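Local coordinates for protein rifin (PDB 7JZI) that belongs to the RIFIN family of variant surface antigens of the malaria parasite and, through this variable-region piece, probably engages immune receptors of the human host, at residues B[19-27]-B[112-123]; B[32-40]-B[78-86]. All coordinates share one frame; numbering follows the deposited sequence.

Contact 1: residues B[19-27]-B[112-123]; sequences GDIHGMKIV and ALEKATQSAEAL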
loop_
_atom_site.group_PDB
_atom_site.type_symbol
_atom_site.label_atom_id
_atom_site.label_comp_id
_atom_site.label_asym_id
_atom_site.label_seq_id
_atom_site.Cartn_x
_atom_site.Cartn_y
_atom_site.Cartn_z
ATOM N N GLY B 19 12.068 30.264 -4.728
ATOM C CA GLY B 19 12.345 29.041 -4.001
ATOM C C GLY B 19 11.124 28.165 -3.822
ATOM O O GLY B 19 11.233 26.943 -3.881
ATOM N N ASP B 20 9.943 28.766 -3.667
ATOM C CA ASP B 20 8.727 27.959 -3.597
ATOM C C ASP B 20 8.460 27.256 -4.923
ATOM O O ASP B 20 8.286 26.021 -4.974
ATOM C CB ASP B 20 7.534 28.841 -3.227
ATOM C CG ASP B 20 7.455 29.125 -1.746
ATOM O OD1 ASP B 20 8.276 28.574 -0.984
ATOM O OD2 ASP B 20 6.567 29.909 -1.347
ATOM N N ILE B 21 8.437 28.034 -6.012
ATOM C CA ILE B 21 8.123 27.436 -7.305
ATOM C C ILE B 21 9.142 26.377 -7.688
ATOM O O ILE B 21 8.785 25.349 -8.258
ATOM C CB ILE B 21 7.982 28.507 -8.410
ATOM C CG1 ILE B 21 9.262 29.338 -8.593
ATOM C CG2 ILE B 21 6.792 29.392 -8.130
ATOM C CD1 ILE B 21 10.228 28.831 -9.658
ATOM N N HIS B 22 10.411 26.590 -7.399
ATOM C CA HIS B 22 11.364 25.562 -7.764
ATOM C C HIS B 22 11.349 24.390 -6.792
ATOM O O HIS B 22 11.620 23.266 -7.211
ATOM C CB HIS B 22 12.734 26.194 -8.027
ATOM C CG HIS B 22 13.793 25.223 -8.456
ATOM N ND1 HIS B 22 13.542 23.913 -8.786
ATOM C CD2 HIS B 22 15.082 25.422 -8.804
ATOM C CE1 HIS B 22 14.653 23.313 -9.153
ATOM N NE2 HIS B 22 15.608 24.218 -9.186
ATOM N N GLY B 23 11.159 24.616 -5.488
ATOM C CA GLY B 23 11.110 23.492 -4.570
ATOM C C GLY B 23 9.985 22.520 -4.863
ATOM O O GLY B 23 10.094 21.337 -4.534
ATOM N N MET B 24 8.882 22.996 -5.456
ATOM C CA MET B 24 7.799 22.057 -5.766
ATOM C C MET B 24 8.072 21.125 -6.956
ATOM O O MET B 24 7.510 20.021 -6.986
ATOM C CB MET B 24 6.484 22.794 -5.990
ATOM C CG MET B 24 5.294 21.860 -5.752
ATOM S SD MET B 24 3.687 22.644 -5.628
ATOM C CE MET B 24 2.973 22.043 -7.148
ATOM N N LYS B 25 8.828 21.556 -7.976
ATOM C CA LYS B 25 8.973 20.724 -9.179
ATOM C C LYS B 25 9.653 19.374 -8.903
ATOM O O LYS B 25 9.170 18.320 -9.362
ATOM C CB LYS B 25 9.718 21.494 -10.274
ATOM C CG LYS B 25 9.382 22.970 -10.304
ATOM C CD LYS B 25 9.607 23.528 -11.693
ATOM C CE LYS B 25 9.420 25.016 -11.715
ATOM N NZ LYS B 25 10.640 25.734 -11.368
ATOM N N ILE B 26 10.790 19.379 -8.202
ATOM C CA ILE B 26 11.446 18.114 -7.877
ATOM C C ILE B 26 10.489 17.180 -7.128
ATOM O O ILE B 26 10.479 15.958 -7.348
ATOM C CB ILE B 26 12.781 18.373 -7.138
ATOM C CG1 ILE B 26 12.617 19.146 -5.823
ATOM C CG2 ILE B 26 13.837 19.058 -8.037
ATOM C CD1 ILE B 26 14.037 19.513 -5.211
ATOM N N VAL B 27 9.656 17.719 -6.239
ATOM C CA VAL B 27 8.781 16.792 -5.531
ATOM C C VAL B 27 7.578 16.377 -6.379
ATOM O O VAL B 27 7.018 15.300 -6.155
ATOM C CB VAL B 27 8.326 17.357 -4.168
ATOM C CG1 VAL B 27 9.523 17.765 -3.289
ATOM C CG2 VAL B 27 7.362 18.517 -4.314
ATOM N N ALA B 112 11.972 13.259 -0.662
ATOM C CA ALA B 112 11.531 14.306 -1.587
ATOM C C ALA B 112 11.531 15.692 -0.937
ATOM O O ALA B 112 11.937 16.681 -1.560
ATOM C CB ALA B 112 10.139 13.971 -2.127
ATOM N N LEU B 113 11.144 15.779 0.338
ATOM C CA LEU B 113 10.982 17.089 0.963
ATOM C C LEU B 113 12.311 17.699 1.371
ATOM O O LEU B 113 12.488 18.913 1.262
ATOM C CB LEU B 113 10.071 16.976 2.192
ATOM C CG LEU B 113 9.753 18.236 3.020
ATOM C CD1 LEU B 113 8.401 18.101 3.699
ATOM C CD2 LEU B 113 10.813 18.525 4.084
ATOM N N GLU B 114 13.275 16.889 1.785
ATOM C CA GLU B 114 14.563 17.474 2.115
ATOM C C GLU B 114 15.388 17.727 0.860
ATOM O O GLU B 114 16.119 18.723 0.802
ATOM C CB GLU B 114 15.299 16.601 3.133
ATOM C CG GLU B 114 14.378 16.240 4.304
ATOM C CD GLU B 114 14.949 16.583 5.678
ATOM O OE1 GLU B 114 16.064 17.147 5.743
ATOM O OE2 GLU B 114 14.251 16.340 6.693
ATOM N N LYS B 115 15.199 16.904 -0.178
ATOM C CA LYS B 115 15.532 17.270 -1.547
ATOM C C LYS B 115 15.076 18.694 -1.851
ATOM O O LYS B 115 15.882 19.564 -2.209
ATOM C CB LYS B 115 14.824 16.256 -2.460
ATOM C CG LYS B 115 14.924 16.436 -3.954
ATOM C CD LYS B 115 16.322 16.502 -4.493
ATOM C CE LYS B 115 16.695 15.122 -5.014
ATOM N NZ LYS B 115 17.324 15.184 -6.364
ATOM N N ALA B 116 13.776 18.948 -1.657
ATOM C CA ALA B 116 13.194 20.228 -2.049
ATOM C C ALA B 116 13.718 21.376 -1.204
ATOM O O ALA B 116 13.992 22.457 -1.730
ATOM C CB ALA B 116 11.671 20.168 -1.956
ATOM N N THR B 117 13.835 21.177 0.111
ATOM C CA THR B 117 14.304 22.259 0.974
ATOM C C THR B 117 15.744 22.638 0.663
ATOM O O THR B 117 16.055 23.826 0.533
ATOM C CB THR B 117 14.150 21.898 2.453
ATOM O OG1 THR B 117 15.065 20.836 2.775
ATOM C CG2 THR B 117 12.712 21.517 2.776
ATOM N N GLN B 118 16.639 21.663 0.490
ATOM C CA GLN B 118 17.987 22.147 0.278
ATOM C C GLN B 118 18.155 22.598 -1.167
ATOM O O GLN B 118 19.018 23.436 -1.447
ATOM C CB GLN B 118 19.049 21.067 0.555
ATOM C CG GLN B 118 20.412 21.619 0.101
ATOM C CD GLN B 118 21.342 20.639 -0.565
ATOM O OE1 GLN B 118 20.904 19.659 -1.180
ATOM N NE2 GLN B 118 22.630 20.956 -0.542
ATOM N N SER B 119 17.263 22.195 -2.078
ATOM C CA SER B 119 17.370 22.793 -3.397
ATOM C C SER B 119 16.831 24.221 -3.380
ATOM O O SER B 119 17.376 25.097 -4.054
ATOM C CB SER B 119 16.653 21.926 -4.425
ATOM O OG SER B 119 16.850 22.429 -5.730
ATOM N N ALA B 120 15.787 24.483 -2.592
ATOM C CA ALA B 120 15.225 25.824 -2.493
ATOM C C ALA B 120 16.123 26.763 -1.715
ATOM O O ALA B 120 16.070 27.976 -1.939
ATOM C CB ALA B 120 13.851 25.775 -1.833
ATOM N N GLU B 121 16.973 26.227 -0.834
ATOM C CA GLU B 121 17.838 27.108 -0.060
ATOM C C GLU B 121 18.857 27.795 -0.959
ATOM O O GLU B 121 19.182 28.966 -0.737
ATOM C CB GLU B 121 18.572 26.326 1.037
ATOM C CG GLU B 121 17.719 25.875 2.192
ATOM C CD GLU B 121 18.544 25.180 3.263
ATOM O OE1 GLU B 121 19.774 25.040 3.071
ATOM O OE2 GLU B 121 17.971 24.773 4.296
ATOM N N ALA B 122 19.339 27.091 -1.990
ATOM C CA ALA B 122 20.300 27.662 -2.928
ATOM C C ALA B 122 19.679 28.761 -3.783
ATOM O O ALA B 122 20.301 29.807 -3.992
ATOM C CB ALA B 122 20.895 26.560 -3.804
ATOM N N LEU B 123 18.475 28.549 -4.310
ATOM C CA LEU B 123 17.915 29.608 -5.138
ATOM C C LEU B 123 17.260 30.713 -4.313
ATOM O O LEU B 123 16.906 31.756 -4.874
ATOM C CB LEU B 123 16.935 29.033 -6.177
ATOM C CG LEU B 123 17.658 28.235 -7.285
ATOM C CD1 LEU B 123 16.782 28.056 -8.513
ATOM C CD2 LEU B 123 18.990 28.873 -7.678
#
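Ile26 projects across to helix 101-127 and lays CD1 over the surface formed by Lys115, Ala116 and Ser119. Its CG1 stands between the backbone N and the carbonyl carbon (chi1 60°), a setting that places Ile26 CD1 4.1 Å from Ala116 CB and 3.6 Å from Ser119 CB. Lys115 crosses at an angle, its aliphatic part flanking the isoleucine. A long branched residue suits this place because it can reach the small Ala116 and Ser119. Val27 points CG1 alone inward, with Val27 CG1 3.5 Å from Ala116 CB and 4.0 Å from Ala112 CB.

One turn apart, Gly19 and Gly23 put bare backbone against the methyls of Ala120 and Ala116. The CA atoms of the pairs Gly19–Ala120 and Gly23–Ala116 are 4.6 Å apart in each case. Glycine facing alanine lets the axes of 19-27 and 112-123 approach to 8.3 Å, antiparallel at 148° between their directions. A chi1 of -178° swings the His22 ring out toward helix 101-127, where Ser119 OG lies over one ring face, 4.1 Å from His22 NE2.

No hydrogen bond joins the segments. Gly19 O is already used within its own helix, accepting from Gly23 N. The chemistry therefore implies an interface held by close van der Waals fit of small and aliphatic groups, with the polar groups of His22 and Lys115 at its more solvent-accessible margin.

Contact 2: residues B[32-40]-B[78-86]; sequences KALKVDTLK and IHPICVVRE
Apolar packing carries most of this contact, with Ile81 and Val84 set against Leu34, Thr38 and Leu39. Ile81 has CG1 anti to the backbone N (chi1 -155°), and the extended chain brings Ile81 CD1 to 3.6 Å from Leu39 CD2, the two side chains crossing at an angle. Ile81 CB lies 3.7 Å from the methyl CG2 of Thr38. Farther along, Val84 CG2 meets Leu34 CD2 at 4.0 Å and also touches the Leu34 backbone. Branched aliphatic residues fill such uneven surfaces well, since each branch can face a different neighbour.

Mixed polar and apolar contacts involve Thr38 and Lys35. Thr38 and His79 come from opposite directions, the threonine hydroxyl reaching the imidazole obliquely near CE1 with the methyl close by, while the hydroxyl also lies against the Pro80 ring. Lys35 adopts a left-handed backbone conformation that ends helix 8-33 and turns the chain. Lys35 NZ comes 3.7 Å from Val83 CG1 and 3.6 Å from Pro80 O, a loose approach rather than a bond.

No hydrogen bond spans the segments, but one within 78-86 fixes a contacting ring. Ile81 N donates to His79 ND1 at 3.0 Å, nearly straight at 165° and in the ring plane. ND1 thus acts as acceptor, which probably leaves the proton on NE2.

The contact thus packs the C-terminal end of helix 8-33 and its following turn on the entry to helix 84-88, tethered by the Cys82–Cys71 disulfide. Arg85 makes a cation-pi contact with an aromatic residue of a different protein chain and a hydrogen bond to that chain's backbone. On the 32-40 side, Leu39 packs on Ile63 of helix 56-70, Leu34 on Val108 and Leu109 of helix 101-127, and Val36 on Phe44 of helix 43-50.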
loop_
_atom_site.group_PDB
_atom_site.type_symbol
_atom_site.label_atom_id
_atom_site.label_comp_id
_atom_site.label_asym_id
_atom_site.label_seq_id
_atom_site.Cartn_x
_atom_site.Cartn_y
_atom_site.Cartn_z
ATOM N N LYS B 32 4.924 11.731 -9.085
ATOM C CA LYS B 32 4.631 10.946 -10.276
ATOM C C LYS B 32 5.551 9.742 -10.438
ATOM O O LYS B 32 5.260 8.866 -11.261
ATOM C CB LYS B 32 4.649 11.858 -11.508
ATOM C CG LYS B 32 5.970 12.499 -11.851
ATOM C CD LYS B 32 5.708 13.750 -12.688
ATOM C CE LYS B 32 6.991 14.470 -13.066
ATOM N NZ LYS B 32 6.738 15.552 -14.064
ATOM N N ALA B 33 6.642 9.670 -9.670
ATOM C CA ALA B 33 7.371 8.412 -9.542
ATOM C C ALA B 33 6.592 7.349 -8.765
ATOM O O ALA B 33 6.706 6.159 -9.076
ATOM C CB ALA B 33 8.718 8.662 -8.871
ATOM N N LEU B 34 5.823 7.748 -7.749
ATOM C CA LEU B 34 4.918 6.880 -6.995
ATOM C C LEU B 34 3.594 6.624 -7.709
ATOM O O LEU B 34 2.749 5.888 -7.178
ATOM C CB LEU B 34 4.623 7.526 -5.637
ATOM C CG LEU B 34 5.784 7.668 -4.648
ATOM C CD1 LEU B 34 5.269 7.701 -3.230
ATOM C CD2 LEU B 34 6.790 6.532 -4.820
ATOM N N LYS B 35 3.390 7.270 -8.862
ATOM C CA LYS B 35 2.122 7.326 -9.602
ATOM C C LYS B 35 0.970 7.889 -8.777
ATOM O O LYS B 35 -0.158 7.384 -8.831
ATOM C CB LYS B 35 1.635 6.033 -10.240
ATOM C CG LYS B 35 2.344 5.495 -11.463
ATOM C CD LYS B 35 2.827 4.081 -11.346
ATOM C CE LYS B 35 3.045 3.672 -12.866
ATOM N NZ LYS B 35 2.739 2.287 -13.164
ATOM N N VAL B 36 1.235 8.904 -7.962
ATOM C CA VAL B 36 0.125 9.636 -7.381
ATOM C C VAL B 36 -0.768 10.196 -8.504
ATOM O O VAL B 36 -1.946 10.486 -8.283
ATOM C CB VAL B 36 0.708 10.727 -6.469
ATOM C CG1 VAL B 36 -0.377 11.586 -5.877
ATOM C CG2 VAL B 36 1.551 10.103 -5.375
ATOM N N ASP B 37 -0.232 10.309 -9.726
ATOM C CA ASP B 37 -0.968 10.498 -10.983
ATOM C C ASP B 37 -2.195 9.612 -11.240
ATOM O O ASP B 37 -3.213 10.088 -11.767
ATOM C CB ASP B 37 0.062 10.434 -12.120
ATOM C CG ASP B 37 -0.443 11.050 -13.401
ATOM O OD1 ASP B 37 -0.196 12.242 -13.691
ATOM O OD2 ASP B 37 -0.822 10.201 -14.245
ATOM N N THR B 38 -2.171 8.337 -10.868
ATOM C CA THR B 38 -3.280 7.518 -11.341
ATOM C C THR B 38 -4.484 7.518 -10.399
ATOM O O THR B 38 -5.565 7.083 -10.811
ATOM C CB THR B 38 -2.802 6.096 -11.621
ATOM O OG1 THR B 38 -3.927 5.261 -11.905
ATOM C CG2 THR B 38 -2.025 5.545 -10.441
ATOM N N LEU B 39 -4.343 8.017 -9.173
ATOM C CA LEU B 39 -5.463 8.015 -8.233
ATOM C C LEU B 39 -6.610 8.904 -8.712
ATOM O O LEU B 39 -6.409 10.085 -9.009
ATOM C CB LEU B 39 -4.997 8.469 -6.848
ATOM C CG LEU B 39 -3.805 7.744 -6.227
ATOM C CD1 LEU B 39 -3.457 8.384 -4.903
ATOM C CD2 LEU B 39 -4.125 6.275 -6.048
ATOM N N LYS B 40 -7.822 8.336 -8.756
ATOM C CA LYS B 40 -9.019 9.031 -9.223
ATOM C C LYS B 40 -9.697 9.859 -8.141
ATOM O O LYS B 40 -10.700 10.517 -8.434
ATOM C CB LYS B 40 -10.032 8.030 -9.782
ATOM C CG LYS B 40 -9.796 7.600 -11.224
ATOM C CD LYS B 40 -11.102 7.612 -12.009
ATOM C CE LYS B 40 -11.466 9.010 -12.492
ATOM N NZ LYS B 40 -12.648 8.979 -13.395
ATOM N N ILE B 78 -7.792 -4.114 -12.037
ATOM C CA ILE B 78 -6.387 -3.826 -11.773
ATOM C C ILE B 78 -6.172 -2.326 -11.915
ATOM O O ILE B 78 -6.743 -1.686 -12.806
ATOM C CB ILE B 78 -5.467 -4.631 -12.709
ATOM C CG1 ILE B 78 -5.484 -6.111 -12.319
ATOM C CG2 ILE B 78 -4.041 -4.127 -12.628
ATOM C CD1 ILE B 78 -6.148 -7.014 -13.340
ATOM N N HIS B 79 -5.324 -1.766 -11.054
ATOM C CA HIS B 79 -5.058 -0.341 -10.995
ATOM C C HIS B 79 -3.557 -0.093 -11.060
ATOM O O HIS B 79 -2.781 -0.789 -10.395
ATOM C CB HIS B 79 -5.646 0.231 -9.695
ATOM C CG HIS B 79 -5.500 1.714 -9.542
ATOM N ND1 HIS B 79 -4.276 2.346 -9.478
ATOM C CD2 HIS B 79 -6.431 2.684 -9.392
ATOM C CE1 HIS B 79 -4.462 3.643 -9.317
ATOM N NE2 HIS B 79 -5.760 3.875 -9.258
ATOM N N PRO B 80 -3.125 0.901 -11.842
ATOM C CA PRO B 80 -1.683 1.054 -12.114
ATOM C C PRO B 80 -0.816 1.250 -10.880
ATOM O O PRO B 80 0.341 0.810 -10.883
ATOM C CB PRO B 80 -1.618 2.296 -13.016
ATOM C CG PRO B 80 -3.009 2.607 -13.432
ATOM C CD PRO B 80 -3.966 1.670 -12.775
ATOM N N ILE B 81 -1.320 1.919 -9.839
ATOM C CA ILE B 81 -0.479 2.290 -8.652
ATOM C C ILE B 81 0.046 1.077 -7.905
ATOM O O ILE B 81 1.090 1.183 -7.260
ATOM C CB ILE B 81 -1.178 3.262 -7.684
ATOM C CG1 ILE B 81 -0.161 4.075 -6.879
ATOM C CG2 ILE B 81 -2.166 2.546 -6.781
ATOM C CD1 ILE B 81 -0.770 4.929 -5.801
ATOM N N CYS B 82 -0.652 -0.036 -8.001
ATOM C CA CYS B 82 -0.294 -1.181 -7.145
ATOM C C CYS B 82 1.161 -1.618 -7.353
ATOM O O CYS B 82 1.776 -2.026 -6.365
ATOM C CB CYS B 82 -1.335 -2.272 -7.323
ATOM S SG CYS B 82 -3.011 -1.714 -6.927
ATOM N N VAL B 83 1.710 -1.508 -8.559
ATOM C CA VAL B 83 3.086 -2.018 -8.830
ATOM C C VAL B 83 4.105 -1.279 -7.965
ATOM O O VAL B 83 5.122 -1.887 -7.618
ATOM C CB VAL B 83 3.433 -1.936 -10.324
ATOM C CG1 VAL B 83 3.539 -0.502 -10.812
ATOM C CG2 VAL B 83 4.691 -2.718 -10.667
ATOM N N VAL B 84 3.836 -0.034 -7.594
ATOM C CA VAL B 84 4.848 0.773 -6.854
ATOM C C VAL B 84 5.149 0.139 -5.494
ATOM O O VAL B 84 6.199 0.450 -4.921
ATOM C CB VAL B 84 4.432 2.248 -6.728
ATOM C CG1 VAL B 84 3.597 2.507 -5.487
ATOM C CG2 VAL B 84 5.638 3.169 -6.756
ATOM N N ARG B 85 4.269 -0.725 -5.001
ATOM C CA ARG B 85 4.464 -1.303 -3.654
ATOM C C ARG B 85 5.796 -2.048 -3.617
ATOM O O ARG B 85 6.468 -1.991 -2.583
ATOM C CB ARG B 85 3.310 -2.246 -3.323
ATOM C CG ARG B 85 2.167 -1.603 -2.556
ATOM C CD ARG B 85 1.040 -2.597 -2.367
ATOM N NE ARG B 85 0.087 -2.156 -1.363
ATOM C CZ ARG B 85 -1.058 -2.766 -1.100
ATOM N NH1 ARG B 85 -1.859 -2.295 -0.164
ATOM N NH2 ARG B 85 -1.400 -3.846 -1.775
ATOM N N GLU B 86 6.171 -2.721 -4.702
ATOM C CA GLU B 86 7.406 -3.543 -4.677
ATOM C C GLU B 86 8.591 -2.634 -4.375
ATOM O O GLU B 86 9.469 -3.045 -3.607
ATOM C CB GLU B 86 7.626 -4.211 -6.029
ATOM C CG GLU B 86 6.588 -5.263 -6.366
ATOM C CD GLU B 86 6.724 -5.834 -7.766
ATOM O OE1 GLU B 86 7.365 -5.180 -8.610
ATOM O OE2 GLU B 86 6.194 -6.935 -8.007
#

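From the N terminus, helix 8-33 supplies residues 19-27 to contact 1 and, where it ends, leads into 32-40 of contact 2. The chain then passes through helices 43-50 and 56-70 before 78-86 returns to close the shorter loop of contact 2. Only after helix 84-88 does helix 101-127 run back and close the longer loop of contact 1, so contact 2 is nested within contact 1. Their centres are 23 Å apart, on opposite sides of the chain's centre. Contact 1 pairs the two long helices; contact 2 ties the turn after the first to the segment entering helix 84-88, which borders the partner protein.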